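Side-chain contacts in mutual gliding-motility protein MglA (Myxococcus xanthus DK 1622, PDB 6H17), which binds and hydrolyses GTP as a small GTPase switch that coordinates both forms of gliding motility and controls the direction and speed of movement: residues E108-N113 with N147-E152; E118-N123 with Y129-I134; S2-S7 with R68-R73. All coordinates share one frame; numbering follows the deposited sequence. Where two conformers were deposited one is given.

Contact 1. Residues E108-N113 with N147-E152; sequences ERMEAN and NAVTVE. With SO4 (sulfate ion), chain D.
Glu108 and Asn147 lie level with each other, their CA atoms 8.1 Å apart, and Met110 faces Val149 two residues further on; 108-113 turns from a 3-10 segment into helix 110-125, while 147-150 is loop and 151-152 begin helix 151-158. The polar link runs from Asn147 ND2 to Glu108 OE1 at 2.8 Å. The oxygen is met on the syn side, though 26° out of the carboxylate plane; OE1 lies close to the amide plane of Asn147. The side chains cross at about a right angle, and their carboxylate and amide planes are turned 70° apart. Glu108 makes this bond in one of its two conformers, with its chain bent at chi2 (90°). The amide nitrogen of Asn147 also bonds Gln106 OE1. Deeper in, Met110 CE comes within 4.5 Å of Val149 CG1, a loose apolar touch. Met110 continues onto Met154 and Ala157 of helix 151-158.

Arg109, at the N-cap position, turns the other way. Arg109 NH1 bonds sulfate O3 at 3.0 Å, and Arg109 NH2 bonds O1 of the same ion, both oxygens at the guanidinium edge. Ala112 CB sits over one face of the guanidinium. NH2 also bonds Gly21 O, and Val83 N holds the same sulfate. A leucine in place of Arg109 would probably leave Gly21 O without this donor and the sulfate without two of its bonds. The sulfate probably comes from the crystallisation liquor. The contact joins two neighbouring helix starts of the Ras-like GTPase fold, near the nucleotide site.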
# COMPACT_ATOMS: atom_id res chain seq x y z
N GLU A 108 8.54 -19.14 -5.85
CA GLU A 108 7.75 -19.98 -4.94
C GLU A 108 6.52 -19.26 -4.41
O GLU A 108 5.56 -19.93 -3.98
CB GLU A 108 8.64 -20.42 -3.77
CG GLU A 108 9.81 -21.32 -4.17
CD GLU A 108 11.09 -20.56 -4.50
OE1 GLU A 108 11.06 -19.32 -4.71
OE2 GLU A 108 12.15 -21.22 -4.55
N ARG A 109 6.51 -17.94 -4.43
CA ARG A 109 5.43 -17.15 -3.85
C ARG A 109 4.47 -16.62 -4.90
O ARG A 109 3.59 -15.82 -4.56
CB ARG A 109 6.01 -16.00 -3.03
CG ARG A 109 6.81 -16.48 -1.82
CD ARG A 109 5.94 -17.19 -0.81
NE ARG A 109 5.12 -16.26 -0.04
CZ ARG A 109 4.07 -16.60 0.70
NH1 ARG A 109 3.64 -17.86 0.76
NH2 ARG A 109 3.42 -15.68 1.37
N MET A 110 4.57 -17.05 -6.15
CA MET A 110 3.66 -16.54 -7.16
C MET A 110 2.21 -16.91 -6.85
O MET A 110 1.32 -16.08 -7.04
CB MET A 110 4.05 -17.01 -8.56
CG MET A 110 3.10 -16.48 -9.66
SD MET A 110 2.96 -14.66 -9.69
CE MET A 110 4.43 -14.20 -10.60
N GLU A 111 1.95 -18.14 -6.41
CA GLU A 111 0.57 -18.49 -6.09
C GLU A 111 0.04 -17.60 -4.98
O GLU A 111 -1.11 -17.17 -5.02
CB GLU A 111 0.44 -19.96 -5.70
CG GLU A 111 0.34 -20.91 -6.88
CD GLU A 111 -0.41 -22.19 -6.54
OE1 GLU A 111 -1.05 -22.24 -5.47
OE2 GLU A 111 -0.35 -23.15 -7.34
N ALA A 112 0.87 -17.34 -3.97
CA ALA A 112 0.46 -16.48 -2.87
C ALA A 112 0.20 -15.07 -3.35
O ALA A 112 -0.75 -14.42 -2.90
CB ALA A 112 1.51 -16.52 -1.75
N ASN A 113 1.03 -14.56 -4.28
CA ASN A 113 0.76 -13.26 -4.89
C ASN A 113 -0.61 -13.25 -5.54
O ASN A 113 -1.40 -12.32 -5.35
CB ASN A 113 1.78 -12.93 -5.97
CG ASN A 113 3.15 -12.58 -5.44
OD1 ASN A 113 3.28 -12.00 -4.35
ND2 ASN A 113 4.17 -12.86 -6.23
N ASN A 147 16.02 -16.26 -7.00
CA ASN A 147 14.80 -16.95 -7.39
C ASN A 147 13.68 -15.99 -7.78
O ASN A 147 12.53 -16.42 -7.90
CB ASN A 147 14.36 -17.91 -6.26
CG ASN A 147 14.24 -17.23 -4.88
OD1 ASN A 147 15.03 -16.36 -4.53
ND2 ASN A 147 13.28 -17.70 -4.08
N ALA A 148 13.98 -14.71 -8.00
CA ALA A 148 12.98 -13.76 -8.47
C ALA A 148 12.57 -14.08 -9.90
O ALA A 148 13.42 -14.35 -10.76
CB ALA A 148 13.53 -12.34 -8.40
N VAL A 149 11.27 -14.02 -10.15
CA VAL A 149 10.71 -14.12 -11.50
C VAL A 149 11.12 -12.89 -12.30
O VAL A 149 11.39 -11.83 -11.76
CB VAL A 149 9.18 -14.22 -11.31
CG1 VAL A 149 8.42 -14.08 -12.62
CG2 VAL A 149 8.83 -15.55 -10.63
N THR A 150 11.19 -13.04 -13.63
CA THR A 150 11.56 -11.87 -14.41
C THR A 150 10.46 -10.81 -14.35
O THR A 150 9.29 -11.11 -14.08
CB THR A 150 11.82 -12.23 -15.88
OG1 THR A 150 10.57 -12.52 -16.51
CG2 THR A 150 12.76 -13.39 -16.01
N VAL A 151 10.84 -9.55 -14.57
CA VAL A 151 9.86 -8.47 -14.49
C VAL A 151 8.76 -8.67 -15.52
O VAL A 151 7.57 -8.45 -15.25
CB VAL A 151 10.55 -7.10 -14.64
CG1 VAL A 151 9.48 -6.01 -14.76
CG2 VAL A 151 11.45 -6.83 -13.47
N GLU A 152 9.13 -9.08 -16.73
CA GLU A 152 8.13 -9.30 -17.77
C GLU A 152 7.14 -10.37 -17.34
O GLU A 152 5.94 -10.24 -17.59
CB GLU A 152 8.82 -9.72 -19.06
CG GLU A 152 7.88 -9.85 -20.24
CD GLU A 152 8.58 -10.29 -21.51
OE1 GLU A 152 7.91 -10.33 -22.57
OE2 GLU A 152 9.79 -10.59 -21.46
S SO4 D . 1.01 -17.36 3.79
O1 SO4 D . 1.68 -16.06 3.70
O2 SO4 D . -0.43 -17.16 3.64
O3 SO4 D . 1.45 -18.27 2.73
O4 SO4 D . 1.29 -17.91 5.11

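Contact 2. Residues E118-N123 with Y129-I134; sequences ENLRIN and YDLNKI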
# COMPACT_ATOMS: atom_id res chain seq x y z
N GLU A 118 -6.28 -11.45 -5.77
CA GLU A 118 -7.70 -11.73 -5.88
C GLU A 118 -8.44 -11.36 -4.60
O GLU A 118 -9.56 -10.82 -4.64
CB GLU A 118 -7.93 -13.19 -6.26
CG GLU A 118 -9.39 -13.57 -6.32
CD GLU A 118 -10.16 -12.91 -7.46
OE1 GLU A 118 -11.39 -13.17 -7.54
OE2 GLU A 118 -9.58 -12.14 -8.26
N ASN A 119 -7.84 -11.65 -3.44
CA ASN A 119 -8.41 -11.27 -2.16
C ASN A 119 -8.59 -9.77 -2.05
O ASN A 119 -9.60 -9.30 -1.51
CB ASN A 119 -7.50 -11.82 -1.06
CG ASN A 119 -7.98 -11.50 0.32
OD1 ASN A 119 -7.32 -10.75 1.05
ND2 ASN A 119 -9.09 -12.10 0.73
N LEU A 120 -7.62 -8.98 -2.55
CA LEU A 120 -7.78 -7.53 -2.59
C LEU A 120 -9.00 -7.15 -3.41
O LEU A 120 -9.81 -6.32 -2.99
CB LEU A 120 -6.53 -6.89 -3.19
CG LEU A 120 -6.56 -5.38 -3.43
CD1 LEU A 120 -6.81 -4.60 -2.15
CD2 LEU A 120 -5.26 -4.94 -4.12
N ARG A 121 -9.13 -7.73 -4.61
CA ARG A 121 -10.26 -7.39 -5.46
C ARG A 121 -11.58 -7.72 -4.79
O ARG A 121 -12.52 -6.92 -4.80
CB ARG A 121 -10.12 -8.13 -6.80
CG ARG A 121 -11.18 -7.77 -7.82
CD ARG A 121 -11.06 -8.64 -9.06
NE ARG A 121 -11.59 -9.98 -8.84
CZ ARG A 121 -12.89 -10.29 -8.85
NH1 ARG A 121 -13.79 -9.34 -9.07
NH2 ARG A 121 -13.29 -11.53 -8.64
N ILE A 122 -11.67 -8.91 -4.17
CA ILE A 122 -12.89 -9.34 -3.51
C ILE A 122 -13.20 -8.46 -2.32
O ILE A 122 -14.35 -8.05 -2.12
CB ILE A 122 -12.77 -10.82 -3.12
CG1 ILE A 122 -12.74 -11.73 -4.35
CG2 ILE A 122 -13.89 -11.20 -2.13
CD1 ILE A 122 -14.04 -11.78 -5.13
N ASN A 123 -12.20 -8.15 -1.51
CA ASN A 123 -12.46 -7.34 -0.31
C ASN A 123 -12.89 -5.94 -0.69
O ASN A 123 -13.75 -5.35 -0.02
CB ASN A 123 -11.24 -7.34 0.61
CG ASN A 123 -11.15 -8.62 1.42
OD1 ASN A 123 -12.12 -9.38 1.53
ND2 ASN A 123 -10.00 -8.87 1.99
N TYR A 129 -16.28 -1.04 -3.21
CA TYR A 129 -15.26 -0.43 -4.04
C TYR A 129 -14.97 -1.33 -5.23
O TYR A 129 -15.47 -2.46 -5.31
CB TYR A 129 -13.99 -0.21 -3.21
CG TYR A 129 -14.08 0.84 -2.09
CD1 TYR A 129 -15.22 0.97 -1.29
CD2 TYR A 129 -13.01 1.67 -1.82
CE1 TYR A 129 -15.28 1.92 -0.28
CE2 TYR A 129 -13.06 2.62 -0.82
CZ TYR A 129 -14.19 2.75 -0.05
OH TYR A 129 -14.24 3.70 0.95
N ASP A 130 -14.14 -0.83 -6.15
CA ASP A 130 -13.74 -1.55 -7.36
C ASP A 130 -12.25 -1.32 -7.59
O ASP A 130 -11.83 -0.18 -7.79
CB ASP A 130 -14.55 -1.05 -8.56
CG ASP A 130 -14.21 -1.76 -9.87
OD1 ASP A 130 -13.30 -2.60 -9.91
OD2 ASP A 130 -14.88 -1.47 -10.89
N LEU A 131 -11.45 -2.41 -7.57
CA LEU A 131 -10.01 -2.29 -7.79
C LEU A 131 -9.68 -1.63 -9.12
O LEU A 131 -8.63 -0.98 -9.26
CB LEU A 131 -9.35 -3.67 -7.71
CG LEU A 131 -7.84 -3.71 -7.87
CD1 LEU A 131 -7.17 -2.80 -6.85
CD2 LEU A 131 -7.33 -5.13 -7.72
N ASN A 132 -10.56 -1.79 -10.12
CA ASN A 132 -10.28 -1.25 -11.45
C ASN A 132 -10.34 0.27 -11.49
O ASN A 132 -9.79 0.86 -12.42
CB ASN A 132 -11.31 -1.77 -12.45
CG ASN A 132 -11.18 -3.25 -12.71
OD1 ASN A 132 -10.14 -3.84 -12.46
ND2 ASN A 132 -12.25 -3.86 -13.22
N LYS A 133 -11.00 0.89 -10.53
CA LYS A 133 -11.20 2.33 -10.53
C LYS A 133 -10.33 3.08 -9.54
O LYS A 133 -10.00 4.25 -9.78
CB LYS A 133 -12.66 2.64 -10.20
CG LYS A 133 -13.64 2.11 -11.22
CD LYS A 133 -15.02 2.66 -10.95
CE LYS A 133 -16.07 1.57 -10.82
NZ LYS A 133 -16.97 1.53 -12.00
N ILE A 134 -9.93 2.44 -8.45
CA ILE A 134 -9.25 3.11 -7.34
C ILE A 134 -7.80 3.40 -7.71
O ILE A 134 -7.18 2.65 -8.48
CB ILE A 134 -9.37 2.23 -6.08
CG1 ILE A 134 -9.06 3.01 -4.80
CG2 ILE A 134 -8.47 1.04 -6.18
CD1 ILE A 134 -9.25 2.18 -3.53
O HOH W 1 -12.77 -4.85 -6.77
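Leu120 and Leu131 meet at about a right angle, methyl against methyl. Leu120 CD2 lies 4.0 Å from Leu131 CD1, and it is only slightly further from CD2 of the same leucine, so one methyl of the helix rests against both branches of the loop residue. The CB of Leu131 points toward the helix. Its CG stands opposite the backbone N (chi1 -178°), which carries the forked end out to the helix surface. The second branch, CD2, also touches Arg121 CB at 4.2 Å. Leu131 therefore spans two successive helix residues, and both leucines are buried.

Only the root of Arg121 takes part in this packing. In one of its two conformers the chain bends at chi3 (77°) and leads away from the loop, back along the helix to Glu118. The grip is side-on. Arg121 NE meets Glu118 OE2 at 3.0 Å in a nearly straight bond. Arg121 NH2 meets Glu118 OE1 at 2.7 Å. Both carboxylate oxygens lie near the guanidinium plane, but NE approaches OE2 from above the carboxylate plane. This salt bridge would hold the exposed arginine head along its own helix.

The backbones are joined through one water, which donates to Arg121 O and accepts from Leu131 N. The loop is also shaped from within. Asp130 OD1 accepts from Asn132 N at 2.9 Å, forming an Asx turn just where Leu131 projects.

Leu131 also packs on Leu124, one turn further along helix 110-125, and on Arg161. On another side of the helix, Asn119 and Asn123 tie it to Tyr18 of strand 10-18 and Asp86 of helix 86-93. The loop folds back on helix 110-125 before entering strand 136-141 of the central sheet.

Contact 3. Residues S2-S7 with R68-R73; sequences SFINYS and RGFKTR. With SO4 (sulfate ion), chain E.
Phe70 is the centre of this contact, with Ile4 and Tyr6 of 2-7 both packed against its far end. Ile4 CG2 lies 3.9 Å from Phe70 CE2, and Tyr6 CE1 is the same distance from Phe70 CZ. The rings of Tyr6 and Phe70 form an oblique pair, with planes at 77° and centroids 5.9 Å apart. Tyr6 CD1 lies in the plane of the Phe70 ring, at its edge. Within 2-7, Ile4 CG2 sits 3.5 Å above the centre of the Tyr6 ring. That methyl therefore serves two rings at once. Tyr6 CG lies opposite its own carbonyl carbon (chi1 -71°), which folds the ring back over Ile4 and brings its CD1 side to Phe70.

This close-packed cluster is small and apolar, with no hydrogen bond between the two segments. It lies at the surface, with Tyr6 itself exposed. Beyond it the chain is looser. Gly69, just before Phe70, has a positive phi (87°) at which a side chain would jam against the carbonyl O of Arg68. Further along, Arg73 turns to a sulfate ion, probably from the crystallisation liquor. Arg73 NH1 bonds sulfate O2 at 2.8 Å, and Arg73 NH2 reaches the same oxygen. NH2 also bonds Thr72 O.

Arg9 ties the two segments together from between them in sequence: it bonds Tyr6 O and Gly69 O and makes a cation-pi contact with Phe70. Strand 10-18 lies between strands 3-5 and 71-78 in the sheet, antiparallel to the first and parallel to the second. Its Ile11 touches both Ile4 and Phe70, which thus meet across the middle strand.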
# COMPACT_ATOMS: atom_id res chain seq x y z
N SER A 2 -11.53 9.13 1.82
CA SER A 2 -10.91 10.33 2.39
C SER A 2 -11.89 10.97 3.35
O SER A 2 -13.09 10.76 3.26
CB SER A 2 -10.53 11.30 1.29
OG SER A 2 -11.68 11.67 0.55
N PHE A 3 -11.36 11.77 4.27
CA PHE A 3 -12.20 12.61 5.12
C PHE A 3 -11.80 14.05 4.88
O PHE A 3 -10.62 14.40 5.01
CB PHE A 3 -12.02 12.26 6.59
CG PHE A 3 -12.79 13.18 7.49
CD1 PHE A 3 -14.16 13.22 7.43
CD2 PHE A 3 -12.13 14.04 8.36
CE1 PHE A 3 -14.88 14.08 8.24
CE2 PHE A 3 -12.84 14.90 9.17
CZ PHE A 3 -14.22 14.92 9.11
N ILE A 4 -12.77 14.89 4.52
CA ILE A 4 -12.54 16.31 4.28
C ILE A 4 -13.32 17.09 5.32
O ILE A 4 -14.55 16.94 5.42
CB ILE A 4 -12.93 16.74 2.86
CG1 ILE A 4 -12.24 15.85 1.83
CG2 ILE A 4 -12.60 18.22 2.65
CD1 ILE A 4 -12.55 16.21 0.40
N ASN A 5 -12.62 17.90 6.10
CA ASN A 5 -13.25 18.81 7.06
C ASN A 5 -13.16 20.20 6.44
O ASN A 5 -12.09 20.82 6.43
CB ASN A 5 -12.54 18.70 8.40
CG ASN A 5 -13.22 19.51 9.49
OD1 ASN A 5 -13.85 20.52 9.23
ND2 ASN A 5 -13.01 19.09 10.74
N TYR A 6 -14.28 20.70 5.91
CA TYR A 6 -14.28 21.99 5.23
C TYR A 6 -14.20 23.15 6.21
O TYR A 6 -13.90 24.29 5.80
CB TYR A 6 -15.52 22.11 4.34
CG TYR A 6 -15.47 21.22 3.12
CD1 TYR A 6 -14.81 21.63 1.97
CD2 TYR A 6 -16.08 19.98 3.10
CE1 TYR A 6 -14.75 20.83 0.84
CE2 TYR A 6 -16.03 19.16 1.98
CZ TYR A 6 -15.37 19.61 0.85
OH TYR A 6 -15.30 18.83 -0.28
N SER A 7 -14.47 22.92 7.49
CA SER A 7 -14.33 23.98 8.48
C SER A 7 -12.87 24.16 8.85
O SER A 7 -12.34 25.28 8.77
CB SER A 7 -15.18 23.67 9.71
OG SER A 7 -16.55 23.70 9.37
N ARG A 68 -4.59 22.97 -2.75
CA ARG A 68 -4.59 24.37 -2.36
C ARG A 68 -5.74 24.64 -1.41
O ARG A 68 -6.88 24.25 -1.67
CB ARG A 68 -4.74 25.24 -3.62
CG ARG A 68 -5.08 26.68 -3.34
CD ARG A 68 -3.86 27.55 -3.25
NE ARG A 68 -4.04 28.73 -4.09
CZ ARG A 68 -3.39 28.95 -5.23
NH1 ARG A 68 -3.64 30.05 -5.92
NH2 ARG A 68 -2.49 28.08 -5.67
N GLY A 69 -5.45 25.34 -0.31
CA GLY A 69 -6.47 25.74 0.65
C GLY A 69 -6.78 24.72 1.72
O GLY A 69 -7.70 24.96 2.52
N PHE A 70 -6.06 23.61 1.77
CA PHE A 70 -6.25 22.57 2.76
C PHE A 70 -4.88 22.11 3.26
O PHE A 70 -3.85 22.32 2.61
CB PHE A 70 -6.96 21.33 2.16
CG PHE A 70 -8.37 21.59 1.73
CD1 PHE A 70 -8.65 22.07 0.47
CD2 PHE A 70 -9.43 21.33 2.59
CE1 PHE A 70 -9.96 22.32 0.07
CE2 PHE A 70 -10.73 21.56 2.20
CZ PHE A 70 -11.00 22.06 0.94
N LYS A 71 -4.87 21.52 4.46
CA LYS A 71 -3.77 20.68 4.93
C LYS A 71 -4.16 19.25 4.60
O LYS A 71 -5.24 18.79 5.00
CB LYS A 71 -3.59 20.84 6.44
CG LYS A 71 -2.65 19.82 7.11
CD LYS A 71 -2.56 20.00 8.63
CE LYS A 71 -3.77 19.42 9.36
NZ LYS A 71 -3.73 17.93 9.52
N THR A 72 -3.29 18.53 3.89
CA THR A 72 -3.56 17.18 3.47
C THR A 72 -2.51 16.27 4.09
O THR A 72 -1.31 16.55 4.00
CB THR A 72 -3.54 17.03 1.95
OG1 THR A 72 -4.52 17.90 1.38
CG2 THR A 72 -3.83 15.61 1.53
N ARG A 73 -2.98 15.21 4.71
CA ARG A 73 -2.08 14.22 5.29
C ARG A 73 -2.45 12.85 4.76
O ARG A 73 -3.64 12.54 4.56
CB ARG A 73 -2.12 14.25 6.81
CG ARG A 73 -1.57 15.54 7.44
CD ARG A 73 -0.08 15.74 7.16
NE ARG A 73 0.41 17.03 7.70
CZ ARG A 73 0.59 18.15 7.00
NH1 ARG A 73 1.04 19.24 7.61
NH2 ARG A 73 0.35 18.19 5.69
S SO4 E . 2.64 21.49 5.08
O1 SO4 E . 2.59 22.62 4.12
O2 SO4 E . 1.29 21.14 5.52
O3 SO4 E . 3.22 20.32 4.40
O4 SO4 E . 3.49 21.84 6.22

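How the contacts relate
Contacts 1 and 2 share helix 110-125: contact 1 uses its start and contact 2 a later part, and along the chain contact 2 is nested inside the loop that contact 1 closes. Their centres are 21 Å apart and their nearest atoms about 5 Å, without touching. Contact 3 closes earlier in the chain and lies on the other side of the chain's centre from contact 1, 39 Å between centres. It is 26 Å from contact 2, centre to centre. They also differ in distance from the nucleotide. The side chain of Asn147 in contact 1 is about 8 Å from bound GTPγS and that of Leu120 in contact 2 about 13 Å, while contact 3 lies away from the annotated sites.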